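Local coordinates for Lin1840 protein (Listeria innocua serovar 6a, PDB 4ZOC) that probably hydrolyses terminal, non-reducing beta-D-glucosyl residues to release beta-D-glucose, and takes part in beta-1,2-glucan metabolism as a family 3 glycoside hydrolase, at residues Y604-L609 / K631-I636; L23-F28 / E301-C306. The protein carries 2 engineered substitutions. One frame throughout, in Å; residues are numbered along the deposited sequence.

Contact 1 (Y604-L609 / K631-I636)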
ATOM      1  N   TYR A 604     -26.228  25.293   0.734  1.00 10.70           N
ATOM      2  CA  TYR A 604     -27.085  26.274   1.361  1.00 11.04           C
ATOM      3  C   TYR A 604     -28.579  25.840   1.385  1.00 11.48           C
ATOM      4  O   TYR A 604     -29.365  26.435   2.114  1.00 15.54           O
ATOM      5  CB  TYR A 604     -26.914  27.665   0.745  1.00 11.90           C
ATOM      6  CG  TYR A 604     -25.499  28.160   0.751  1.00 11.52           C
ATOM      7  CD1 TYR A 604     -24.601  27.759   1.779  1.00 10.63           C
ATOM      8  CD2 TYR A 604     -25.057  29.045  -0.192  1.00 10.75           C
ATOM      9  CE1 TYR A 604     -23.313  28.259   1.839  1.00  9.59           C
ATOM     10  CE2 TYR A 604     -23.764  29.526  -0.181  1.00 12.85           C
ATOM     11  CZ  TYR A 604     -22.872  29.117   0.812  1.00 12.19           C
ATOM     12  OH  TYR A 604     -21.552  29.607   0.769  1.00  8.27           O
ATOM     13  N   SER A 605     -28.937  24.844   0.607  1.00 10.85           N
ATOM     14  CA  SER A 605     -30.274  24.379   0.484  1.00 10.73           C
ATOM     15  C   SER A 605     -30.436  23.067   1.312  1.00 11.49           C
ATOM     16  O   SER A 605     -29.480  22.514   1.901  1.00 15.67           O
ATOM     17  CB  SER A 605     -30.562  24.065  -0.980  1.00 10.10           C
ATOM     18  OG  SER A 605     -30.316  25.101  -1.864  1.00 11.38           O
ATOM     19  N   GLU A 606     -31.643  22.564   1.324  1.00 11.88           N
ATOM     20  CA  GLU A 606     -31.972  21.274   1.965  1.00 12.81           C
ATOM     21  C   GLU A 606     -32.857  20.493   0.995  1.00 12.52           C
ATOM     22  O   GLU A 606     -33.725  21.053   0.335  1.00 14.39           O
ATOM     23  CB  GLU A 606     -32.811  21.564   3.179  1.00 15.93           C
ATOM     24  CG  GLU A 606     -32.274  21.585   4.560  1.00 24.56           C
ATOM     25  CD  GLU A 606     -33.448  21.276   5.527  1.00 36.18           C
ATOM     26  OE1 GLU A 606     -34.364  22.094   5.608  1.00 42.35           O
ATOM     27  OE2 GLU A 606     -33.543  20.188   6.171  1.00 49.79           O
ATOM     28  N   PHE A 607     -32.652  19.195   0.900  1.00 11.68           N
ATOM     29  CA  PHE A 607     -33.364  18.396  -0.094  1.00 13.19           C
ATOM     30  C   PHE A 607     -33.979  17.198   0.538  1.00 14.11           C
ATOM     31  O   PHE A 607     -33.573  16.767   1.562  1.00 17.21           O
ATOM     32  CB  PHE A 607     -32.406  17.896  -1.166  1.00 12.38           C
ATOM     33  CG  PHE A 607     -31.654  19.011  -1.868  1.00 11.72           C
ATOM     34  CD1 PHE A 607     -32.202  19.668  -2.988  1.00 12.27           C
ATOM     35  CD2 PHE A 607     -30.409  19.382  -1.428  1.00 10.00           C
ATOM     36  CE1 PHE A 607     -31.553  20.699  -3.606  1.00  9.42           C
ATOM     37  CE2 PHE A 607     -29.747  20.457  -2.026  1.00 11.69           C
ATOM     38  CZ  PHE A 607     -30.299  21.063  -3.140  1.00 10.79           C
ATOM     39  N   GLU A 608     -35.004  16.665  -0.119  0.50 16.85           N
ATOM     40  CA  GLU A 608     -35.623  15.426   0.306  0.50 17.34           C
ATOM     41  C   GLU A 608     -35.687  14.503  -0.872  0.50 14.72           C
ATOM     42  O   GLU A 608     -36.052  14.939  -1.976  0.50 16.87           O
ATOM     43  CB  GLU A 608     -37.012  15.706   0.808  0.50 19.24           C
ATOM     44  CG  GLU A 608     -37.161  15.562   2.308  0.50 24.39           C
ATOM     45  CD  GLU A 608     -38.626  15.519   2.694  0.50 32.89           C
ATOM     46  OE1 GLU A 608     -39.025  14.585   3.428  0.50 33.75           O
ATOM     47  OE2 GLU A 608     -39.375  16.405   2.208  0.50 32.25           O
ATOM     48  N   LEU A 609     -35.318  13.248  -0.667  1.00 15.02           N
ATOM     49  CA  LEU A 609     -35.316  12.294  -1.766  1.00 15.88           C
ATOM     50  C   LEU A 609     -36.270  11.157  -1.437  1.00 15.59           C
ATOM     51  O   LEU A 609     -36.279  10.690  -0.329  1.00 19.39           O
ATOM     52  CB  LEU A 609     -33.903  11.703  -1.964  1.00 16.69           C
ATOM     53  CG  LEU A 609     -32.902  12.550  -2.698  1.00 18.59           C
ATOM     54  CD1 LEU A 609     -32.444  13.759  -1.881  1.00 18.94           C
ATOM     55  CD2 LEU A 609     -31.792  11.634  -3.162  1.00 20.76           C
ATOM     56  N   LYS A 631     -36.907  16.875  -3.998  1.00 14.01           N
ATOM     57  CA  LYS A 631     -37.507  18.172  -3.702  1.00 16.76           C
ATOM     58  C   LYS A 631     -36.549  19.051  -2.912  1.00 14.50           C
ATOM     59  O   LYS A 631     -35.920  18.596  -1.990  1.00 14.74           O
ATOM     60  CB  LYS A 631     -38.798  17.989  -2.893  1.00 17.05           C
ATOM     61  CG  LYS A 631     -39.626  19.276  -2.889  1.00 22.17           C
ATOM     62  CD  LYS A 631     -40.937  19.183  -2.143  1.00 26.64           C
ATOM     63  CE  LYS A 631     -41.509  20.586  -2.053  1.00 30.25           C
ATOM     64  NZ  LYS A 631     -42.851  20.495  -1.473  1.00 36.83           N
ATOM     65  N   ASN A 632     -36.431  20.305  -3.319  1.00 13.17           N
ATOM     66  CA  ASN A 632     -35.799  21.343  -2.545  1.00 14.93           C
ATOM     67  C   ASN A 632     -36.790  21.993  -1.577  1.00 16.11           C
ATOM     68  O   ASN A 632     -37.693  22.686  -2.004  1.00 18.64           O
ATOM     69  CB  ASN A 632     -35.231  22.395  -3.491  1.00 13.49           C
ATOM     70  CG  ASN A 632     -34.485  23.539  -2.790  1.00 12.86           C
ATOM     71  OD1 ASN A 632     -34.531  23.746  -1.570  1.00 12.26           O
ATOM     72  ND2 ASN A 632     -33.804  24.362  -3.619  1.00 14.19           N
ATOM     73  N   ILE A 633     -36.638  21.659  -0.292  1.00 16.11           N
ATOM     74  CA  ILE A 633     -37.545  22.015   0.753  1.00 15.80           C
ATOM     75  C   ILE A 633     -37.114  23.286   1.477  1.00 19.06           C
ATOM     76  O   ILE A 633     -37.635  23.616   2.543  1.00 16.44           O
ATOM     77  CB  ILE A 633     -37.761  20.845   1.731  1.00 19.95           C
ATOM     78  CG1 ILE A 633     -36.453  20.404   2.419  1.00 19.66           C
ATOM     79  CG2 ILE A 633     -38.412  19.619   1.000  1.00 20.89           C
ATOM     80  CD1 ILE A 633     -36.647  19.480   3.633  1.00 22.74           C
ATOM     81  N   SER A 634     -36.141  23.984   0.923  1.00 16.70           N
ATOM     82  CA  SER A 634     -35.659  25.279   1.486  1.00 19.45           C
ATOM     83  C   SER A 634     -36.127  26.427   0.596  1.00 18.33           C
ATOM     84  O   SER A 634     -36.808  26.224  -0.446  1.00 18.64           O
ATOM     85  CB  SER A 634     -34.124  25.286   1.602  1.00 18.29           C
ATOM     86  OG  SER A 634     -33.494  25.438   0.295  1.00 16.13           O
ATOM     87  N   ASP A 635     -35.745  27.651   0.986  1.00 16.71           N
ATOM     88  CA  ASP A 635     -36.081  28.785   0.248  1.00 18.11           C
ATOM     89  C   ASP A 635     -34.925  29.237  -0.627  1.00 22.09           C
ATOM     90  O   ASP A 635     -34.936  30.355  -1.132  1.00 21.32           O
ATOM     91  CB  ASP A 635     -36.469  29.917   1.235  1.00 20.88           C
ATOM     92  CG  ASP A 635     -37.715  29.574   2.002  1.00 24.23           C
ATOM     93  OD1 ASP A 635     -38.719  29.131   1.378  1.00 25.34           O
ATOM     94  OD2 ASP A 635     -37.701  29.741   3.213  1.00 28.26           O
ATOM     95  N   ILE A 636     -33.928  28.376  -0.800  1.00 21.41           N
ATOM     96  CA  ILE A 636     -32.702  28.765  -1.528  1.00 17.63           C
ATOM     97  C   ILE A 636     -32.511  27.757  -2.697  1.00 13.64           C
ATOM     98  O   ILE A 636     -32.526  26.588  -2.461  1.00 12.65           O
ATOM     99  CB  ILE A 636     -31.506  28.732  -0.573  1.00 21.06           C
ATOM    100  CG1 ILE A 636     -31.672  29.814   0.546  1.00 26.36           C
ATOM    101  CG2 ILE A 636     -30.220  28.987  -1.314  1.00 18.31           C
ATOM    102  CD1 ILE A 636     -30.979  29.420   1.836  1.00 29.20           C
TER
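The Phe607 ring and the Asn632 amide meet obliquely, their planes 48° apart, with CE1 of Phe607 4.1 Å from CB of Asn632. Asn632 CG stands anti to the backbone N (chi1 -178°), which brings the amide along the 631-636 chain. There ND2 reaches Ile636 O at 2.8 Å, nearly straight and in the amide plane, while Ser605 OG meets that carbonyl from the opposite face at 2.7 Å. Asn632 OD1 is gripped by Ser634 N, as an Asx turn, and by Ser634 OG, whose hydroxyl lies on a lone pair at 2.7 Å. Ser634 OG in turn accepts from Ile636 N in an ST turn. The segments cover the start of strand 607-611 and the end of strand 624-632, which pair antiparallel in a sheet with strand 673-680, consistent with the fibronectin type III-like domain. Glu608 and Lys631 form a hydrogen-bonded pair, with Glu608 N 2.8 Å from Lys631 O, next to the non-hydrogen-bonded pair Phe607-Asn632. Just past the strand, Ile633 N still reaches Glu606 O (3.0 Å), and its CG1 lies 3.9 Å from Glu606 CB. At the far end Ile636 CD1 packs 3.4 Å from Tyr604 O, and the Tyr604 hydroxyl bonds to Leu539 O.

Contact 2 (L23-F28 / E301-C306)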
ATOM      1  N   LEU A  23       9.654   9.203 -33.949  1.00  9.18           N
ATOM      2  CA  LEU A  23      10.295  10.091 -33.012  1.00  9.47           C
ATOM      3  C   LEU A  23       9.500  11.408 -32.825  1.00 11.06           C
ATOM      4  O   LEU A  23       9.052  12.035 -33.784  1.00 11.36           O
ATOM      5  CB  LEU A  23      11.666  10.408 -33.494  1.00  9.22           C
ATOM      6  CG  LEU A  23      12.444  11.422 -32.666  1.00  9.52           C
ATOM      7  CD1 LEU A  23      12.874  10.874 -31.337  1.00 11.09           C
ATOM      8  CD2 LEU A  23      13.607  11.872 -33.487  1.00 10.90           C
ATOM      9  N   GLN A  24       9.345  11.799 -31.573  1.00  9.55           N
ATOM     10  CA  GLN A  24       8.769  13.089 -31.197  1.00  8.60           C
ATOM     11  C   GLN A  24       9.792  13.962 -30.487  1.00  8.08           C
ATOM     12  O   GLN A  24      10.486  13.504 -29.561  1.00  9.36           O
ATOM     13  CB  GLN A  24       7.519  12.897 -30.302  1.00  9.15           C
ATOM     14  CG  GLN A  24       6.764  14.156 -29.997  1.00  8.21           C
ATOM     15  CD  GLN A  24       5.610  13.851 -29.108  1.00  8.98           C
ATOM     16  OE1 GLN A  24       5.796  13.419 -27.931  1.00  9.59           O
ATOM     17  NE2 GLN A  24       4.396  14.013 -29.637  1.00  8.21           N
ATOM     18  N   LEU A  25       9.850  15.236 -30.929  1.00  8.69           N
ATOM     19  CA  LEU A  25      10.809  16.220 -30.424  1.00  9.14           C
ATOM     20  C   LEU A  25      10.178  17.500 -29.938  1.00  9.05           C
ATOM     21  O   LEU A  25       9.123  17.874 -30.418  1.00  9.32           O
ATOM     22  CB  LEU A  25      11.863  16.541 -31.484  1.00 10.54           C
ATOM     23  CG  LEU A  25      12.631  15.373 -31.966  1.00 10.38           C
ATOM     24  CD1 LEU A  25      13.523  15.914 -33.096  1.00 14.11           C
ATOM     25  CD2 LEU A  25      13.487  14.718 -30.924  1.00 13.31           C
ATOM     26  N   SER A  26      10.872  18.184 -29.012  1.00 10.27           N
ATOM     27  CA  SER A  26      10.479  19.517 -28.579  1.00 11.75           C
ATOM     28  C   SER A  26      10.623  20.481 -29.770  1.00 12.23           C
ATOM     29  O   SER A  26      11.447  20.207 -30.669  1.00 13.18           O
ATOM     30  CB  SER A  26      11.395  19.965 -27.474  1.00 13.48           C
ATOM     31  OG  SER A  26      11.104  19.242 -26.283  1.00 13.05           O
ATOM     32  N   PRO A  27       9.878  21.597 -29.787  1.00 11.15           N
ATOM     33  CA  PRO A  27       9.840  22.392 -31.026  1.00 11.27           C
ATOM     34  C   PRO A  27      11.183  23.024 -31.438  1.00 13.80           C
ATOM     35  O   PRO A  27      11.467  23.253 -32.654  1.00 14.51           O
ATOM     36  CB  PRO A  27       8.838  23.485 -30.720  1.00 11.57           C
ATOM     37  CG  PRO A  27       8.777  23.560 -29.186  1.00 12.10           C
ATOM     38  CD  PRO A  27       8.912  22.096 -28.802  1.00 13.05           C
ATOM     39  N   PHE A  28      11.980  23.362 -30.440  1.00 13.28           N
ATOM     40  CA  PHE A  28      13.232  24.114 -30.716  1.00 15.57           C
ATOM     41  C   PHE A  28      14.350  23.224 -31.252  1.00 17.58           C
ATOM     42  O   PHE A  28      15.451  23.704 -31.545  1.00 22.20           O
ATOM     43  CB  PHE A  28      13.705  24.884 -29.457  1.00 18.69           C
ATOM     44  CG  PHE A  28      13.726  24.078 -28.221  1.00 17.26           C
ATOM     45  CD1 PHE A  28      14.819  23.306 -27.939  1.00 18.86           C
ATOM     46  CD2 PHE A  28      12.667  24.135 -27.304  1.00 20.86           C
ATOM     47  CE1 PHE A  28      14.844  22.548 -26.770  1.00 23.80           C
ATOM     48  CE2 PHE A  28      12.693  23.351 -26.143  1.00 22.67           C
ATOM     49  CZ  PHE A  28      13.779  22.585 -25.897  1.00 20.50           C
ATOM     50  N   GLU A 301       8.196   7.492 -29.818  1.00  8.33           N
ATOM     51  CA  GLU A 301       9.122   7.644 -28.718  1.00  9.08           C
ATOM     52  C   GLU A 301       9.259   9.113 -28.373  1.00  9.35           C
ATOM     53  O   GLU A 301       9.713   9.918 -29.189  1.00 10.54           O
ATOM     54  CB  GLU A 301      10.481   7.047 -29.062  1.00  9.58           C
ATOM     55  CG  GLU A 301      11.509   7.192 -27.934  1.00  9.66           C
ATOM     56  CD  GLU A 301      12.703   6.378 -28.100  1.00  8.87           C
ATOM     57  OE1 GLU A 301      12.871   5.803 -29.194  1.00  9.81           O
ATOM     58  OE2 GLU A 301      13.527   6.358 -27.141  1.00 10.60           O
ATOM     59  N   MET A 302       8.798   9.452 -27.160  1.00 10.28           N
ATOM     60  CA  MET A 302       8.762  10.833 -26.772  1.00  7.93           C
ATOM     61  C   MET A 302      10.125  11.299 -26.209  1.00  8.76           C
ATOM     62  O   MET A 302      10.495  10.994 -25.053  1.00  7.41           O
ATOM     63  CB  MET A 302       7.679  11.027 -25.696  1.00  8.41           C
ATOM     64  CG  MET A 302       7.575  12.471 -25.235  1.00  9.65           C
ATOM     65  SD  MET A 302       6.339  12.825 -23.954  1.00  9.51           S
ATOM     66  CE  MET A 302       4.792  12.440 -24.785  1.00  8.41           C
ATOM     67  N   MET A 303      10.910  12.016 -27.044  1.00  9.31           N
ATOM     68  CA  MET A 303      12.152  12.741 -26.566  1.00  9.90           C
ATOM     69  C   MET A 303      13.328  11.930 -26.068  1.00  9.29           C
ATOM     70  O   MET A 303      14.217  12.401 -25.403  1.00 10.89           O
ATOM     71  CB  MET A 303      11.756  13.818 -25.594  1.00 11.18           C
ATOM     72  CG  MET A 303      11.341  15.096 -26.327  1.00 11.83           C
ATOM     73  SD  MET A 303      12.710  15.840 -27.305  1.00 13.61           S
ATOM     74  CE  MET A 303      13.726  16.523 -25.994  1.00 14.27           C
ATOM     75  N   THR A 304      13.379  10.688 -26.523  1.00  9.84           N
ATOM     76  CA  THR A 304      14.575   9.819 -26.400  1.00  9.17           C
ATOM     77  C   THR A 304      14.858   9.191 -27.768  1.00 10.44           C
ATOM     78  O   THR A 304      14.032   9.299 -28.690  1.00 10.73           O
ATOM     79  CB  THR A 304      14.470   8.783 -25.219  1.00  9.00           C
ATOM     80  OG1 THR A 304      13.218   8.050 -25.299  1.00  9.10           O
ATOM     81  CG2 THR A 304      14.566   9.517 -23.935  1.00  9.46           C
ATOM     82  N   THR A 305      16.037   8.565 -27.851  1.00 12.09           N
ATOM     83  CA  THR A 305      16.688   8.230 -29.060  1.00 13.33           C
ATOM     84  C   THR A 305      16.915   6.745 -29.258  1.00 12.46           C
ATOM     85  O   THR A 305      17.663   6.408 -30.139  1.00 16.20           O
ATOM     86  CB  THR A 305      18.022   8.953 -29.171  1.00 16.12           C
ATOM     87  OG1 THR A 305      18.877   8.547 -28.112  1.00 19.25           O
ATOM     88  CG2 THR A 305      17.863  10.469 -29.070  1.00 16.47           C
ATOM     89  N   CYS A 306      16.229   5.839 -28.536  1.00 13.00           N
ATOM     90  CA  CYS A 306      16.414   4.468 -28.751  1.00  9.96           C
ATOM     91  C   CYS A 306      15.997   4.043 -30.160  1.00 12.39           C
ATOM     92  O   CYS A 306      16.770   3.375 -30.851  1.00 13.58           O
ATOM     93  CB  CYS A 306      15.633   3.591 -27.716  1.00 11.03           C
ATOM     94  SG  CYS A 306      16.070   4.017 -26.030  1.00 14.17           S
TER
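Strands 23-25 and 301-302 run parallel, pairing Leu23 with Glu301 and Gln24 with Met302. Gln24 bonds through both its backbone groups: its N donates to Glu301 O at 3.1 Å, and its O accepts from Met303 N at 3.0 Å, the latter more bent (140° at the hydrogen). Beside this ladder the side chains of Gln24 and Met302 lie alongside each other, pointing the same way, and OE1 of Gln24 rests 3.4 Å from both CG and CE of Met302. That buried oxygen has no polar partner in the model, whereas NE2 bonds to Ser59 OG. Met303, with positive phi (66°), ends the pairing; bends at chi2 and chi3 fold its chain back, and SD takes a weak hydrogen bond from Ser26 N at 3.4 Å and touches Leu25 CD2. On the face of Leu23 and Glu301, CD1 of Leu23 lies 3.3 Å from Thr304 O. Glu301 OE2 accepts from Thr304 OG1 on its anti lone pair and from Cys306 N on the syn side, 24° out of the carboxylate plane, tying the strand to the start of helix 306-316. The eighth strand here pairs with the first, as in a TIM barrel: strand 59-61 flanks 23-25, Met47 of helix 37-47 touches Met303, and Val274 of helix 273-276 packs against Glu301.

Overall arrangement
Contact 2 is buried in the N-terminal barrel domain, and contact 1 lies at the surface, at the junction of the C-terminal family 3 domain and the fibronectin type III-like domain, where Tyr604 packs on strand 376-380. They share no element: their centres are 55 Å apart, on opposite sides of the chain's centre. Contact 1 joins strand ends, antiparallel and near in sequence, whereas contact 2 joins two short whole strands, parallel, in segments 273 residues apart. Serine hydroxyls and an amide dominate contact 1; backbone bonds and methionine side chains, one set against a buried amide oxygen, mark contact 2, whose Met302 side chain comes about 6 Å from a bound glucose.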